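Local coordinates for protein putative modulator of DNA gyrase (Bacteroides thetaiotaomicron, PDB 1VPB) that is a putative modulator of DNA gyrase of the peptidase U62 (PmbA/TldD) family and may act as a metallopeptidase, at residues A[251-256]-A[359-364]. Residues are numbered along the deposited sequence; the frame is centred on the assembly and turned at random.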
ATOM      1  N   VAL A 251       2.320  28.427  -3.455  1.00 34.77           N
ATOM      2  CA  VAL A 251       2.620  27.049  -3.049  1.00 33.39           C
ATOM      3  C   VAL A 251       4.117  26.837  -2.890  1.00 35.93           C
ATOM      4  O   VAL A 251       4.901  27.218  -3.749  1.00 33.68           O
ATOM      5  CB  VAL A 251       2.071  26.032  -4.054  1.00 34.02           C
ATOM      6  CG1 VAL A 251       2.145  24.603  -3.458  1.00 36.71           C
ATOM      7  CG2 VAL A 251       0.656  26.386  -4.461  1.00 41.46           C
ATOM      8  N   ASP A 252       4.508  26.217  -1.769  1.00 37.64           N
ATOM      9  CA  ASP A 252       5.934  26.011  -1.482  1.00 38.01           C
ATOM     10  C   ASP A 252       6.505  24.850  -2.264  1.00 38.59           C
ATOM     11  O   ASP A 252       5.756  24.122  -2.905  1.00 39.87           O
ATOM     12  CB  ASP A 252       6.183  25.916   0.026  1.00 40.33           C
ATOM     13  CG  ASP A 252       5.502  24.740   0.692  1.00 46.52           C
ATOM     14  OD1 ASP A 252       5.193  23.734   0.018  1.00 43.25           O
ATOM     15  OD2 ASP A 252       5.263  24.785   1.938  1.00 47.78           O
ATOM     16  N   PRO A 253       7.828  24.722  -2.295  1.00 38.74           N
ATOM     17  CA  PRO A 253       8.471  23.689  -3.046  1.00 44.13           C
ATOM     18  C   PRO A 253       8.208  22.316  -2.438  1.00 47.87           C
ATOM     19  O   PRO A 253       8.241  21.306  -3.126  1.00 49.05           O
ATOM     20  CB  PRO A 253       9.951  24.048  -2.917  1.00 40.66           C
ATOM     21  CG  PRO A 253       9.993  25.425  -2.568  1.00 42.51           C
ATOM     22  CD  PRO A 253       8.806  25.616  -1.660  1.00 39.96           C
ATOM     23  N   MET A 254       7.972  22.267  -1.132  1.00 50.05           N
ATOM     24  CA  MET A 254       7.602  20.987  -0.526  1.00 49.04           C
ATOM     25  C   MET A 254       6.304  20.450  -1.213  1.00 50.58           C
ATOM     26  O   MET A 254       6.174  19.222  -1.305  1.00 49.41           O
ATOM     27  CB  MET A 254       7.484  21.136   1.001  1.00 50.48           C
ATOM     28  CG  MET A 254       7.354  19.845   1.767  1.00 58.70           C
ATOM     29  SD  MET A 254       8.574  18.531   1.357  1.00 62.12           S
ATOM     30  CE  MET A 254      10.097  19.086   2.079  1.00 67.02           C
ATOM     31  N   ASN A 255       5.426  21.350  -1.755  1.00 45.67           N
ATOM     32  CA  ASN A 255       4.065  21.033  -2.297  1.00 43.05           C
ATOM     33  C   ASN A 255       3.678  21.387  -3.750  1.00 43.12           C
ATOM     34  O   ASN A 255       2.633  20.969  -4.222  1.00 43.32           O
ATOM     35  CB  ASN A 255       3.013  21.705  -1.411  1.00 45.01           C
ATOM     36  CG  ASN A 255       2.921  21.062  -0.059  1.00 49.01           C
ATOM     37  OD1 ASN A 255       2.263  20.035   0.095  1.00 48.60           O
ATOM     38  ND2 ASN A 255       3.614  21.629   0.915  1.00 41.40           N
ATOM     39  N   SER A 256       4.555  22.112  -4.437  0.60 42.60           N
ATOM     40  CA  SER A 256       4.305  22.594  -5.784  0.60 37.70           C
ATOM     41  C   SER A 256       4.153  21.449  -6.785  0.60 37.07           C
ATOM     42  O   SER A 256       3.429  21.536  -7.767  0.60 38.41           O
ATOM     43  CB  SER A 256       5.485  23.476  -6.216  0.60 37.43           C
ATOM     44  OG  SER A 256       6.763  22.865  -6.011  0.60 35.28           O
ATOM     45  N   LYS A 359      12.898  35.075  -7.705  1.00 40.41           N
ATOM     46  CA  LYS A 359      12.613  35.148  -6.274  1.00 39.49           C
ATOM     47  C   LYS A 359      12.480  33.781  -5.601  1.00 41.06           C
ATOM     48  O   LYS A 359      12.143  32.796  -6.251  1.00 39.02           O
ATOM     49  CB  LYS A 359      11.317  35.906  -6.108  1.00 40.51           C
ATOM     50  CG  LYS A 359      11.379  37.300  -6.734  1.00 46.25           C
ATOM     51  CD  LYS A 359      10.240  38.141  -6.221  1.00 54.58           C
ATOM     52  CE  LYS A 359      10.071  39.411  -7.041  1.00 61.04           C
ATOM     53  NZ  LYS A 359       9.008  40.237  -6.411  1.00 71.48           N
ATOM     54  N   ASN A 360      12.773  33.721  -4.296  1.00 39.28           N
ATOM     55  CA  ASN A 360      12.486  32.536  -3.512  1.00 39.95           C
ATOM     56  C   ASN A 360      11.114  32.695  -2.899  1.00 36.64           C
ATOM     57  O   ASN A 360      10.448  33.661  -3.134  1.00 37.33           O
ATOM     58  CB  ASN A 360      13.550  32.296  -2.431  1.00 41.95           C
ATOM     59  CG  ASN A 360      13.644  33.413  -1.412  1.00 43.96           C
ATOM     60  OD1 ASN A 360      12.775  34.267  -1.287  1.00 41.47           O
ATOM     61  ND2 ASN A 360      14.743  33.412  -0.660  1.00 51.41           N
ATOM     62  N   LEU A 361      10.692  31.723  -2.117  1.00 38.45           N
ATOM     63  CA  LEU A 361       9.355  31.743  -1.541  1.00 39.39           C
ATOM     64  C   LEU A 361       9.060  33.027  -0.777  1.00 42.00           C
ATOM     65  O   LEU A 361       7.998  33.626  -0.942  1.00 39.53           O
ATOM     66  CB  LEU A 361       9.153  30.503  -0.671  1.00 40.50           C
ATOM     67  CG  LEU A 361       7.825  30.372   0.070  1.00 38.07           C
ATOM     68  CD1 LEU A 361       6.688  30.400  -0.947  1.00 37.57           C
ATOM     69  CD2 LEU A 361       7.741  29.125   0.895  1.00 38.41           C
ATOM     70  N   ASP A 362       9.998  33.458   0.063  1.00 41.31           N
ATOM     71  CA  ASP A 362       9.792  34.658   0.850  1.00 42.51           C
ATOM     72  C   ASP A 362       9.585  35.847  -0.041  1.00 37.95           C
ATOM     73  O   ASP A 362       8.720  36.674   0.213  1.00 40.91           O
ATOM     74  CB  ASP A 362      10.978  34.901   1.800  1.00 42.55           C
ATOM     75  CG  ASP A 362      11.050  33.879   2.930  1.00 52.98           C
ATOM     76  OD1 ASP A 362       9.993  33.369   3.381  1.00 50.46           O
ATOM     77  OD2 ASP A 362      12.141  33.519   3.434  1.00 61.40           O
ATOM     78  N   GLY A 363      10.364  35.908  -1.116  1.00 37.91           N
ATOM     79  CA  GLY A 363      10.304  37.010  -2.063  1.00 36.10           C
ATOM     80  C   GLY A 363       8.975  37.035  -2.811  1.00 36.63           C
ATOM     81  O   GLY A 363       8.396  38.099  -3.061  1.00 37.04           O
ATOM     82  N   LEU A 364       8.483  35.846  -3.170  1.00 37.15           N
ATOM     83  CA  LEU A 364       7.165  35.717  -3.806  1.00 35.53           C
ATOM     84  C   LEU A 364       6.020  36.140  -2.851  1.00 36.80           C
ATOM     85  O   LEU A 364       5.093  36.858  -3.258  1.00 37.94           O
ATOM     86  CB  LEU A 364       6.969  34.269  -4.291  1.00 34.99           C
ATOM     87  CG  LEU A 364       7.914  33.803  -5.388  1.00 38.46           C
ATOM     88  CD1 LEU A 364       7.816  32.297  -5.579  1.00 38.75           C
ATOM     89  CD2 LEU A 364       7.621  34.491  -6.705  1.00 42.70           C
TER
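Leu361, the first residue of helix 361-366, reaches across to Asp252 and Pro253 in the turn that links strand 245-251 to helix 256-265. Both segments belong to the C-terminal PmbA/TldA metallopeptidase region, and the contact joins an N-capped helix start to a strand-to-helix turn. Only one leucine branch does the touching: CD2 of Leu361 meets CB of Asp252 at 3.7 Å and, more loosely, CD of Pro253 at 4.5 Å. The leucine's CB points toward the turn, and with CG anti to the backbone N (chi1 178°) the branch extends away from its own helix. The interface is small, 103 Å² over both sides, and no hydrogen bond crosses it, so apolar contact carries it. Leu361 also touches Leu373 of strand 370-378, the parallel neighbour of strand 245-251, and Ser440.

Asp252 offers the leucine its methylene, while its carboxylate turns back from the leucine into its own turn. OD1 accepts from ND2 of Asn255 at 2.8 Å through its syn lone pair; the N-H...O angle of 165° marks a nearly straight bond, with OD1 close to the plane of the Asn255 amide. The backbone closes the same turn, Asn255 N donating to Asp252 O at 3.0 Å. In segment 359-364, Asn360 is the N-cap residue of the helix that carries Leu361. Gly363 N donates to Asn360 OD1 at 2.9 Å, almost in line with the side-chain carbonyl, at a C=O...N angle of 169°.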